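Local coordinates for putative epoxide hydrolase protein (Klebsiella pneumoniae subsp. pneumoniae, PDB 5BOV) that is a putative epoxide hydrolase with the alpha/beta-hydrolase fold and may act as a monoacylglycerol lipase, at residues A[17-22]-A[65-70]. Residues are numbered along the deposited sequence; the frame is centred on the assembly and turned at random.
Sequences GDLNIG and YLRGYG
Leu19 and Arg67 meet through aliphatic carbon where strand 19-26 passes the loop that interrupts strand 59-74, and their side chains cross at about a right angle. Followed outward, Arg67 begins with CB, which lies 4.1 Å from CD1 of Leu19. CG, between the backbone N and the carbonyl carbon (chi1 60°), and CD lead away from the leucine, the side chain touching Ala87 and Met88 of helix 85-98; the bend at chi3 turns the guanidinium back toward 17-22, where CD2 of Leu19 approaches it obliquely. At the tip the work is shared: NE forms a salt bridge with Asp91 of helix 85-98, NH1 bonds to the carbonyl O of Asn82, and NH2 donates to a water, 3.0 Å away in the plane of the group. The same water donates a hydrogen bond to Asp18 OD2, its oxygen 2.7 Å from that atom, and thereby bridges charged atoms 5.0 Å apart (Asp18 OD2 to Arg67 NH2). Asp18 OD2 has its direct salt bridge with Lys229.

At the far end the contact passes to the backbone. Tyr65 N donates to Gly22 O over 2.8 Å in a nearly straight bond, 163° at the hydrogen, while CD2 of the Tyr65 ring lies 3.7 Å from the same oxygen. One face of that ring carries Gly70 CA over its centre, 3.5 Å above the plane, because the type II turn from Leu66 to Tyr69 folds the chain back. Thr72 OG1, beyond the loop on strand 59-74, hydrogen-bonds to both Tyr65 O and Gly22 N, linking loop and strand 19-26.

In the central mixed sheet of the alpha/beta-hydrolase fold, 59-74 is flanked by antiparallel 19-26 and parallel 32-37. Across the two segments a backbone bond joins the loop to strand 19-26 and a water bridge joins it to the turn just before that strand, with hydrocarbon between them. Three groups hold the buried guanidinium; Asp91 is its direct counter-charge, and Asp18, reached through water, probably adds only a weaker one.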
ATOM      1  N   GLY A  17       0.496  -0.435 -18.448  1.00 15.73           N
ATOM      2  CA  GLY A  17       1.570  -1.416 -18.335  1.00 16.19           C
ATOM      3  C   GLY A  17       1.023  -2.801 -18.613  1.00 15.92           C
ATOM      4  O   GLY A  17       0.390  -3.043 -19.644  1.00 15.45           O
ATOM      5  N   ASP A  18       1.252  -3.697 -17.682  1.00 15.28           N
ATOM      6  CA  ASP A  18       0.740  -5.061 -17.795  1.00 15.27           C
ATOM      7  C   ASP A  18      -0.669  -5.256 -17.268  1.00 14.23           C
ATOM      8  O   ASP A  18      -1.201  -6.398 -17.315  1.00 13.64           O
ATOM      9  CB  ASP A  18       1.689  -5.999 -17.035  1.00 15.93           C
ATOM     10  CG  ASP A  18       3.045  -6.149 -17.706  1.00 17.81           C
ATOM     11  OD1 ASP A  18       3.186  -5.911 -18.907  1.00 18.48           O
ATOM     12  OD2 ASP A  18       3.976  -6.675 -17.008  1.00 17.91           O
ATOM     13  N   LEU A  19      -1.296  -4.172 -16.774  1.00 13.36           N
ATOM     14  CA  LEU A  19      -2.606  -4.266 -16.145  1.00 12.99           C
ATOM     15  C   LEU A  19      -3.693  -3.475 -16.828  1.00 12.91           C
ATOM     16  O   LEU A  19      -3.417  -2.526 -17.552  1.00 13.44           O
ATOM     17  CB  LEU A  19      -2.430  -3.682 -14.731  1.00 12.39           C
ATOM     18  CG  LEU A  19      -1.381  -4.324 -13.847  1.00 12.46           C
ATOM     19  CD1 LEU A  19      -1.329  -3.586 -12.507  1.00 11.94           C
ATOM     20  CD2 LEU A  19      -1.679  -5.814 -13.586  1.00 13.43           C
ATOM     21  N   ASN A  20      -4.909  -3.865 -16.527  1.00 12.36           N
ATOM     22  CA  ASN A  20      -6.049  -2.950 -16.623  0.60 12.85           C
ATOM     23  C   ASN A  20      -6.388  -2.605 -15.154  1.00 11.75           C
ATOM     24  O   ASN A  20      -6.801  -3.474 -14.414  1.00 11.41           O
ATOM     25  CB  ASN A  20      -7.193  -3.627 -17.374  0.60 14.15           C
ATOM     26  CG  ASN A  20      -8.560  -2.996 -17.158  0.60 14.91           C
ATOM     27  OD1 ASN A  20      -8.749  -1.894 -16.666  0.60 14.33           O
ATOM     28  ND2 ASN A  20      -9.572  -3.822 -17.428  0.60 16.79           N
ATOM     29  N   ILE A  21      -6.115  -1.367 -14.785  1.00 10.64           N
ATOM     30  CA  ILE A  21      -6.212  -0.950 -13.436  1.00 10.08           C
ATOM     31  C   ILE A  21      -7.594  -0.418 -13.185  1.00  9.87           C
ATOM     32  O   ILE A  21      -8.082   0.463 -13.928  1.00  9.99           O
ATOM     33  CB  ILE A  21      -5.137   0.123 -13.105  1.00 10.03           C
ATOM     34  CG1 ILE A  21      -3.768  -0.543 -13.102  1.00 10.63           C
ATOM     35  CG2 ILE A  21      -5.393   0.727 -11.697  1.00  9.70           C
ATOM     36  CD1 ILE A  21      -2.579   0.400 -12.890  1.00 10.98           C
ATOM     37  N   GLY A  22      -8.220  -0.904 -12.093  1.00  9.15           N
ATOM     38  CA  GLY A  22      -9.449  -0.340 -11.558  1.00  9.27           C
ATOM     39  C   GLY A  22      -9.186   0.746 -10.516  1.00  8.64           C
ATOM     40  O   GLY A  22      -8.366   0.560  -9.645  1.00  8.16           O
ATOM     41  N   TYR A  65      -7.046   0.026  -7.183  1.00  8.24           N
ATOM     42  CA  TYR A  65      -6.797  -1.323  -6.668  1.00  8.24           C
ATOM     43  C   TYR A  65      -5.404  -1.740  -7.106  1.00  8.70           C
ATOM     44  O   TYR A  65      -5.035  -1.651  -8.304  1.00  8.60           O
ATOM     45  CB  TYR A  65      -7.783  -2.339  -7.210  1.00  8.81           C
ATOM     46  CG  TYR A  65      -9.203  -2.254  -6.745  1.00  9.03           C
ATOM     47  CD1 TYR A  65      -9.540  -2.593  -5.442  1.00  9.39           C
ATOM     48  CD2 TYR A  65     -10.230  -1.856  -7.608  1.00  9.31           C
ATOM     49  CE1 TYR A  65     -10.870  -2.639  -5.024  1.00  9.21           C
ATOM     50  CE2 TYR A  65     -11.555  -1.811  -7.188  1.00  9.80           C
ATOM     51  CZ  TYR A  65     -11.878  -2.234  -5.905  1.00  9.76           C
ATOM     52  OH  TYR A  65     -13.168  -2.213  -5.471  1.00 10.54           O
ATOM     53  N   LEU A  66      -4.582  -2.219  -6.183  1.00  8.56           N
ATOM     54  CA  LEU A  66      -3.303  -2.815  -6.539  1.00  9.37           C
ATOM     55  C   LEU A  66      -3.511  -4.158  -7.350  1.00  9.15           C
ATOM     56  O   LEU A  66      -4.565  -4.738  -7.300  1.00  8.61           O
ATOM     57  CB  LEU A  66      -2.479  -3.090  -5.296  1.00  9.98           C
ATOM     58  CG  LEU A  66      -2.082  -1.850  -4.451  1.00  9.90           C
ATOM     59  CD1 LEU A  66      -1.270  -2.368  -3.269  1.00  9.99           C
ATOM     60  CD2 LEU A  66      -1.289  -0.856  -5.247  1.00 10.43           C
ATOM     61  N   ARG A  67      -2.457  -4.582  -8.052  1.00  8.96           N
ATOM     62  CA  ARG A  67      -2.473  -5.895  -8.661  1.00  9.53           C
ATOM     63  C   ARG A  67      -2.889  -6.958  -7.595  1.00  9.45           C
ATOM     64  O   ARG A  67      -2.450  -6.882  -6.434  1.00  8.27           O
ATOM     65  CB  ARG A  67      -1.124  -6.202  -9.302  1.00  9.82           C
ATOM     66  CG  ARG A  67       0.093  -6.197  -8.360  1.00  9.90           C
ATOM     67  CD  ARG A  67       1.343  -6.811  -9.023  1.00 10.64           C
ATOM     68  NE  ARG A  67       1.709  -6.060 -10.195  1.00 11.08           N
ATOM     69  CZ  ARG A  67       2.387  -6.535 -11.254  1.00 11.70           C
ATOM     70  NH1 ARG A  67       2.890  -7.787 -11.239  1.00 11.68           N
ATOM     71  NH2 ARG A  67       2.590  -5.785 -12.293  1.00 12.33           N
ATOM     72  N   GLY A  68      -3.796  -7.832  -7.971  1.00  9.82           N
ATOM     73  CA  GLY A  68      -4.344  -8.824  -7.064  1.00 10.18           C
ATOM     74  C   GLY A  68      -5.589  -8.412  -6.280  1.00  9.52           C
ATOM     75  O   GLY A  68      -6.008  -9.133  -5.394  1.00 10.11           O
ATOM     76  N   TYR A  69      -6.176  -7.256  -6.584  1.00  9.53           N
ATOM     77  CA  TYR A  69      -7.334  -6.772  -5.863  1.00  9.17           C
ATOM     78  C   TYR A  69      -8.410  -6.191  -6.778  1.00  9.49           C
ATOM     79  O   TYR A  69      -8.132  -5.534  -7.797  1.00  9.30           O
ATOM     80  CB  TYR A  69      -6.973  -5.672  -4.869  1.00  8.57           C
ATOM     81  CG  TYR A  69      -5.934  -6.026  -3.867  1.00  8.35           C
ATOM     82  CD1 TYR A  69      -4.583  -6.067  -4.218  1.00  8.36           C
ATOM     83  CD2 TYR A  69      -6.290  -6.242  -2.549  1.00  8.58           C
ATOM     84  CE1 TYR A  69      -3.632  -6.351  -3.246  1.00  8.03           C
ATOM     85  CE2 TYR A  69      -5.353  -6.535  -1.575  1.00  8.16           C
ATOM     86  CZ  TYR A  69      -4.038  -6.507  -1.910  1.00  8.47           C
ATOM     87  OH  TYR A  69      -3.086  -6.806  -0.914  1.00  9.04           O
ATOM     88  N   GLY A  70      -9.665  -6.428  -6.369  1.00  9.59           N
ATOM     89  CA  GLY A  70     -10.783  -5.698  -6.961  1.00  9.87           C
ATOM     90  C   GLY A  70     -10.861  -5.932  -8.476  1.00 10.14           C
ATOM     91  O   GLY A  70     -10.727  -7.033  -8.978  1.00 10.98           O
TER
HETATM   92  O   HOH W   1       4.313  -6.975 -14.376  1.00 13.74           O